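PDB 3F13: putative nudix hydrolase family member from Chromobacterium violaceum, which probably acts as a magnesium-dependent hydrolase of the Nudix family, although its substrate is not established. Local coordinates for residues B[45-50]-B[56-61]; B[21-24]-B[29-32]. All coordinates share one frame; numbering follows the deposited sequence.

Contact 1 of 2, residues B[45-50]-B[56-61]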
ATOM      1  N   LYS B  45       0.893 -17.026  -3.398  1.00 28.70           N
ATOM      2  CA  LYS B  45      -0.510 -17.216  -3.579  1.00 29.79           C
ATOM      3  C   LYS B  45      -1.315 -16.619  -2.429  1.00 29.74           C
ATOM      4  O   LYS B  45      -0.913 -16.699  -1.259  1.00 30.06           O
ATOM      5  CB  LYS B  45      -0.805 -18.708  -3.716  1.00 30.49           C
ATOM      6  CG  LYS B  45      -2.139 -19.002  -4.343  1.00 35.10           C
ATOM      7  CD  LYS B  45      -2.407 -20.516  -4.352  1.00 41.21           C
ATOM      8  CE  LYS B  45      -3.883 -20.786  -4.496  1.00 43.47           C
ATOM      9  NZ  LYS B  45      -4.101 -22.019  -5.330  1.00 50.30           N
ATOM     10  N   ALA B  46      -2.444 -16.020  -2.767  1.00 29.68           N
ATOM     11  CA  ALA B  46      -3.383 -15.451  -1.794  1.00 30.43           C
ATOM     12  C   ALA B  46      -4.255 -16.540  -1.143  1.00 30.58           C
ATOM     13  O   ALA B  46      -4.698 -17.453  -1.823  1.00 30.78           O
ATOM     14  CB  ALA B  46      -4.276 -14.466  -2.489  1.00 31.65           C
ATOM     15  N   ASN B  47      -4.521 -16.446   0.151  1.00 32.83           N
ATOM     16  CA  ASN B  47      -5.417 -17.452   0.772  1.00 32.57           C
ATOM     17  C   ASN B  47      -6.860 -17.087   0.481  1.00 33.11           C
ATOM     18  O   ASN B  47      -7.173 -15.930   0.153  1.00 32.52           O
ATOM     19  CB  ASN B  47      -5.205 -17.514   2.283  1.00 33.41           C
ATOM     20  CG  ASN B  47      -3.810 -17.952   2.663  1.00 33.84           C
ATOM     21  OD1 ASN B  47      -3.199 -17.372   3.563  1.00 39.97           O
ATOM     22  ND2 ASN B  47      -3.298 -18.974   1.991  1.00 34.36           N
ATOM     23  N   ARG B  48      -7.753 -18.071   0.580  1.00 32.39           N
ATOM     24  CA  ARG B  48      -9.176 -17.771   0.515  1.00 32.70           C
ATOM     25  C   ARG B  48      -9.513 -16.697   1.549  1.00 32.12           C
ATOM     26  O   ARG B  48      -8.979 -16.701   2.652  1.00 33.80           O
ATOM     27  CB  ARG B  48      -9.985 -19.049   0.803  1.00 32.02           C
ATOM     28  CG  ARG B  48     -10.051 -20.032  -0.352  1.00 31.20           C
ATOM     29  CD  ARG B  48     -10.694 -21.370   0.184  1.00 30.74           C
ATOM     30  NE  ARG B  48     -10.567 -22.455  -0.775  1.00 33.25           N
ATOM     31  CZ  ARG B  48      -9.516 -23.263  -0.811  1.00 31.51           C
ATOM     32  NH1 ARG B  48      -8.543 -23.126   0.088  1.00 32.98           N
ATOM     33  NH2 ARG B  48      -9.457 -24.231  -1.717  1.00 36.36           N
ATOM     34  N   GLY B  49     -10.385 -15.760   1.208  1.00 32.65           N
ATOM     35  CA  GLY B  49     -10.720 -14.683   2.124  1.00 31.47           C
ATOM     36  C   GLY B  49      -9.718 -13.540   2.209  1.00 32.16           C
ATOM     37  O   GLY B  49      -9.969 -12.550   2.900  1.00 32.38           O
ATOM     38  N   GLU B  50      -8.587 -13.676   1.513  1.00 30.84           N
ATOM     39  CA  GLU B  50      -7.471 -12.737   1.619  1.00 30.46           C
ATOM     40  C   GLU B  50      -7.273 -12.050   0.281  1.00 29.14           C
ATOM     41  O   GLU B  50      -7.057 -12.725  -0.729  1.00 28.01           O
ATOM     42  CB  GLU B  50      -6.176 -13.502   1.925  1.00 30.25           C
ATOM     43  CG  GLU B  50      -4.962 -12.632   2.198  1.00 33.74           C
ATOM     44  CD  GLU B  50      -3.700 -13.458   2.413  1.00 34.75           C
ATOM     45  OE1 GLU B  50      -2.904 -13.106   3.324  1.00 36.98           O
ATOM     46  OE2 GLU B  50      -3.518 -14.461   1.682  1.00 35.49           O
ATOM     47  N   LEU B  56       0.264  -9.909  -0.438  1.00 26.69           N
ATOM     48  CA  LEU B  56       1.569  -9.361  -0.826  1.00 26.35           C
ATOM     49  C   LEU B  56       2.392  -8.972   0.427  1.00 25.86           C
ATOM     50  O   LEU B  56       3.574  -9.313   0.554  1.00 25.82           O
ATOM     51  CB  LEU B  56       1.408  -8.151  -1.749  1.00 27.45           C
ATOM     52  CG  LEU B  56       2.807  -7.939  -2.433  1.00 28.11           C
ATOM     53  CD1 LEU B  56       3.329  -9.331  -2.875  1.00 33.56           C
ATOM     54  CD2 LEU B  56       2.873  -7.035  -3.600  1.00 32.03           C
ATOM     55  N   ILE B  57       1.768  -8.235   1.335  1.00 25.26           N
ATOM     56  CA  ILE B  57       2.476  -7.814   2.544  1.00 26.27           C
ATOM     57  C   ILE B  57       2.979  -9.004   3.377  1.00 26.35           C
ATOM     58  O   ILE B  57       4.120  -9.043   3.828  1.00 26.84           O
ATOM     59  CB  ILE B  57       1.606  -6.864   3.393  1.00 26.33           C
ATOM     60  CG1 ILE B  57       1.256  -5.620   2.583  1.00 27.30           C
ATOM     61  CG2 ILE B  57       2.362  -6.477   4.640  1.00 26.15           C
ATOM     62  CD1 ILE B  57       0.065  -4.825   3.195  1.00 28.69           C
ATOM     63  N   ARG B  58       2.114  -9.985   3.548  1.00 26.60           N
ATOM     64  CA  ARG B  58       2.466 -11.183   4.291  1.00 27.59           C
ATOM     65  C   ARG B  58       3.652 -11.888   3.631  1.00 28.40           C
ATOM     66  O   ARG B  58       4.660 -12.212   4.273  1.00 30.01           O
ATOM     67  CB  ARG B  58       1.250 -12.109   4.349  1.00 28.34           C
ATOM     68  CG  ARG B  58       1.538 -13.556   4.804  1.00 29.89           C
ATOM     69  CD  ARG B  58       0.239 -14.373   4.911  1.00 33.45           C
ATOM     70  NE  ARG B  58      -0.491 -14.530   3.641  1.00 33.97           N
ATOM     71  CZ  ARG B  58      -0.104 -15.343   2.664  1.00 35.56           C
ATOM     72  NH1 ARG B  58       1.012 -16.060   2.807  1.00 36.98           N
ATOM     73  NH2 ARG B  58      -0.810 -15.430   1.535  1.00 38.15           N
ATOM     74  N   GLU B  59       3.561 -12.107   2.329  1.00 28.50           N
ATOM     75  CA  GLU B  59       4.590 -12.899   1.653  1.00 28.93           C
ATOM     76  C   GLU B  59       5.944 -12.205   1.536  1.00 29.94           C
ATOM     77  O   GLU B  59       7.004 -12.851   1.658  1.00 29.53           O
ATOM     78  CB  GLU B  59       4.058 -13.363   0.302  1.00 29.00           C
ATOM     79  CG  GLU B  59       2.896 -14.340   0.463  1.00 33.89           C
ATOM     80  CD  GLU B  59       3.279 -15.803   0.215  1.00 43.66           C
ATOM     81  OE1 GLU B  59       4.497 -16.112   0.194  1.00 46.96           O
ATOM     82  OE2 GLU B  59       2.344 -16.642   0.034  1.00 48.10           O
ATOM     83  N   ILE B  60       5.938 -10.903   1.254  1.00 28.13           N
ATOM     84  CA  ILE B  60       7.195 -10.195   1.204  1.00 29.01           C
ATOM     85  C   ILE B  60       7.879 -10.305   2.572  1.00 29.67           C
ATOM     86  O   ILE B  60       9.082 -10.553   2.644  1.00 29.85           O
ATOM     87  CB  ILE B  60       7.029  -8.738   0.823  1.00 30.03           C
ATOM     88  CG1 ILE B  60       6.551  -8.597  -0.631  1.00 31.37           C
ATOM     89  CG2 ILE B  60       8.350  -7.952   1.045  1.00 28.31           C
ATOM     90  CD1 ILE B  60       6.992  -9.663  -1.534  1.00 34.70           C
ATOM     91  N   ARG B  61       7.123 -10.106   3.650  1.00 29.27           N
ATOM     92  CA  ARG B  61       7.708 -10.229   4.999  1.00 32.01           C
ATOM     93  C   ARG B  61       8.300 -11.624   5.183  1.00 32.28           C
ATOM     94  O   ARG B  61       9.456 -11.771   5.584  1.00 33.81           O
ATOM     95  CB  ARG B  61       6.691  -9.935   6.105  1.00 31.78           C
ATOM     96  CG  ARG B  61       7.416  -9.673   7.431  1.00 32.88           C
ATOM     97  CD  ARG B  61       6.453  -9.372   8.533  1.00 32.06           C
ATOM     98  NE  ARG B  61       7.200  -9.118   9.759  1.00 37.17           N
ATOM     99  CZ  ARG B  61       6.686  -9.231  10.980  1.00 36.54           C
ATOM    100  NH1 ARG B  61       5.415  -9.588  11.139  1.00 36.28           N
ATOM    101  NH2 ARG B  61       7.451  -8.992  12.027  1.00 40.73           N
TER

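Contact 2 of 2, residues B[21-24]-B[29-32]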
ATOM      1  N   ALA B  21       5.548  -8.554  -6.152  1.00 25.06           N
ATOM      2  CA  ALA B  21       6.114  -7.216  -5.783  1.00 24.84           C
ATOM      3  C   ALA B  21       7.262  -6.799  -6.656  1.00 25.85           C
ATOM      4  O   ALA B  21       8.173  -7.595  -6.932  1.00 24.73           O
ATOM      5  CB  ALA B  21       6.625  -7.219  -4.328  1.00 25.60           C
ATOM      6  N   ILE B  22       7.242  -5.537  -7.035  1.00 24.23           N
ATOM      7  CA  ILE B  22       8.397  -4.905  -7.633  1.00 24.61           C
ATOM      8  C   ILE B  22       8.931  -3.981  -6.575  1.00 24.58           C
ATOM      9  O   ILE B  22       8.261  -3.007  -6.223  1.00 23.45           O
ATOM     10  CB  ILE B  22       8.016  -4.041  -8.834  1.00 25.24           C
ATOM     11  CG1 ILE B  22       7.596  -4.913 -10.031  1.00 27.27           C
ATOM     12  CG2 ILE B  22       9.216  -3.110  -9.170  1.00 24.19           C
ATOM     13  CD1 ILE B  22       6.898  -6.164  -9.690  1.00 32.78           C
ATOM     14  N   ILE B  23      10.111  -4.310  -6.022  1.00 24.84           N
ATOM     15  CA  ILE B  23      10.739  -3.511  -4.982  1.00 25.93           C
ATOM     16  C   ILE B  23      12.067  -2.977  -5.489  1.00 27.56           C
ATOM     17  O   ILE B  23      12.999  -3.757  -5.702  1.00 28.70           O
ATOM     18  CB  ILE B  23      11.019  -4.358  -3.739  1.00 24.19           C
ATOM     19  CG1 ILE B  23       9.701  -4.802  -3.129  1.00 25.30           C
ATOM     20  CG2 ILE B  23      11.814  -3.556  -2.694  1.00 25.30           C
ATOM     21  CD1 ILE B  23       9.884  -5.985  -2.140  1.00 27.95           C
ATOM     22  N   GLU B  24      12.159  -1.666  -5.661  1.00 29.63           N
ATOM     23  CA  GLU B  24      13.388  -1.079  -6.198  1.00 32.13           C
ATOM     24  C   GLU B  24      14.351  -0.762  -5.052  1.00 33.28           C
ATOM     25  O   GLU B  24      14.069   0.064  -4.175  1.00 33.47           O
ATOM     26  CB  GLU B  24      13.074   0.171  -7.032  1.00 32.77           C
ATOM     27  CG  GLU B  24      12.302  -0.124  -8.287  1.00 35.38           C
ATOM     28  CD  GLU B  24      12.914   0.517  -9.539  1.00 40.49           C
ATOM     29  OE1 GLU B  24      14.102   0.912  -9.489  1.00 43.97           O
ATOM     30  OE2 GLU B  24      12.213   0.625 -10.572  1.00 42.44           O
ATOM     31  N   VAL B  29      15.925  -3.950  -9.030  1.00 32.14           N
ATOM     32  CA  VAL B  29      14.713  -4.615  -8.521  1.00 31.01           C
ATOM     33  C   VAL B  29      15.053  -5.935  -7.820  1.00 31.32           C
ATOM     34  O   VAL B  29      15.776  -6.793  -8.362  1.00 30.96           O
ATOM     35  CB  VAL B  29      13.725  -4.892  -9.673  1.00 31.80           C
ATOM     36  CG1 VAL B  29      12.563  -5.826  -9.200  1.00 29.88           C
ATOM     37  CG2 VAL B  29      13.183  -3.604 -10.222  1.00 29.65           C
ATOM     38  N   LEU B  30      14.511  -6.108  -6.624  1.00 30.31           N
ATOM     39  CA  LEU B  30      14.701  -7.304  -5.828  1.00 30.10           C
ATOM     40  C   LEU B  30      14.094  -8.569  -6.454  1.00 30.26           C
ATOM     41  O   LEU B  30      12.937  -8.564  -6.873  1.00 27.56           O
ATOM     42  CB  LEU B  30      14.065  -7.063  -4.462  1.00 29.61           C
ATOM     43  CG  LEU B  30      14.314  -8.134  -3.404  1.00 31.44           C
ATOM     44  CD1 LEU B  30      15.815  -8.295  -3.189  1.00 35.32           C
ATOM     45  CD2 LEU B  30      13.583  -7.765  -2.121  1.00 31.48           C
ATOM     46  N   VAL B  31      14.900  -9.630  -6.554  1.00 29.93           N
ATOM     47  CA  VAL B  31      14.402 -10.957  -6.939  1.00 30.65           C
ATOM     48  C   VAL B  31      14.946 -11.978  -5.963  1.00 31.64           C
ATOM     49  O   VAL B  31      15.981 -11.736  -5.312  1.00 31.12           O
ATOM     50  CB  VAL B  31      14.826 -11.367  -8.361  1.00 31.24           C
ATOM     51  CG1 VAL B  31      14.198 -10.428  -9.417  1.00 31.05           C
ATOM     52  CG2 VAL B  31      16.329 -11.350  -8.487  1.00 29.01           C
ATOM     53  N   THR B  32      14.242 -13.095  -5.854  1.00 31.92           N
ATOM     54  CA  THR B  32      14.554 -14.111  -4.868  1.00 33.90           C
ATOM     55  C   THR B  32      14.551 -15.485  -5.525  1.00 35.60           C
ATOM     56  O   THR B  32      13.839 -15.711  -6.507  1.00 35.35           O
ATOM     57  CB  THR B  32      13.524 -14.113  -3.738  1.00 34.19           C
ATOM     58  OG1 THR B  32      12.239 -14.514  -4.235  1.00 34.09           O
ATOM     59  CG2 THR B  32      13.404 -12.708  -3.121  1.00 33.29           C
TER
HETATM   60  O   HOH W   1      10.955  -6.843  -6.315  1.00 28.17           O

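Contact 1 of 2, residues B[45-50]-B[56-61]
Arg58 grips the carboxylate of Glu50 side-on, joining the loop and helix of the Nudix box, the family's signature motif. Arg58 NE meets Glu50 OE1 at 2.8 Å in an almost straight bond (176°), on the syn lone pair. Beside it, Arg58 NH2 reaches Glu50 OE2 at 2.9 Å, also from the syn side but tilted out of the carboxylate plane. The two flat groups are nearly coplanar, 18° apart. The other hydrogen of Arg58 NH2, on the NH1 side, goes to Lys45 O at 3.1 Å, in the guanidinium plane. Asn47 OD1 lies over one face, 3.7 Å from Arg58 NH2. Extended as far as CG-CD, the Arg58 chain bends at chi3 (62°), bringing its NE edge round to the loop.

Farther out, Arg58 NH1 forms a salt bridge with Glu59 OE2, its hydrogen bond weak. Asn47 to Glu50 form a type II turn closed by Glu50 N and Asn47 O, and Arg17 of strand 16-25 bonds Glu50 O. This Arg–Glu pair is characteristic of the Nudix box and, as in relatives, probably helps order the loop and helix bearing the metal-binding glutamates. The anti lone pair of Glu50 OE2 accepts Asn47 N at 2.7 Å.

Contact 2 of 2, residues B[21-24]-B[29-32]
Ile23 and Leu30 join the two arms of a beta hairpin, the antiparallel pairing of strands 16-25 and 28-33 within the mixed sheet of the Nudix domain. One direct backbone hydrogen bond crosses here, from Leu30 N to Ile23 O at 2.9 Å and nearly straight (171°). The same oxygen receives a CA-H...O contact from Val29 CA at 3.4 Å. Next along, Glu24 and Val29 form a non-hydrogen-bonded pair.

Farther from the turn the strands part, and a water replaces the direct return bond. It donates to Leu30 O at 2.7 Å and to Ala21 O, and it accepts from Ile23 N at 2.7 Å. Three buried backbone groups are thus satisfied by one molecule, whose orientation is fixed by them.

Apolar contacts lie on both faces. Ile23 and Leu30 run side by side in the same direction, with Ile23 CD1 4.1 Å from Leu30 CD2, and helix 52-64 covers them through Ile60 and Thr64. On the other face, Leu41 packs on Ile22 and Val29. The carboxylate of Glu24 turns to helix 118-132, where OE2 is hydrogen-bonded to Tyr127 OH and forms a salt bridge with Arg131. With CG1 of Val29 anti to the backbone N (chi1 169°), the other methyl, Val29 CG2, is placed 4.1 Å from both Ile22 CG2 and Glu24 CG.

Contact 2 lies in the core, its centre about 4 Å from that of the chain, whereas contact 1 is a surface contact centred about 13 Å out; their centres are about 16 Å apart. Both involve strand 16-25: it is one arm of the hairpin in contact 2, and its Arg17 holds the loop of contact 1. Helix 52-64 joins them physically. Its outer side carries the charged network, while its inner side lays Leu56 on Ala21, and Ile60 on both Ala21 and Ile23, with Ile60 CD1 3.7 Å from Ala21 CB. Charge and side-chain hydrogen bonds dominate at the surface; backbone bonding, a bridging water and branched aliphatic side chains do so in the interior.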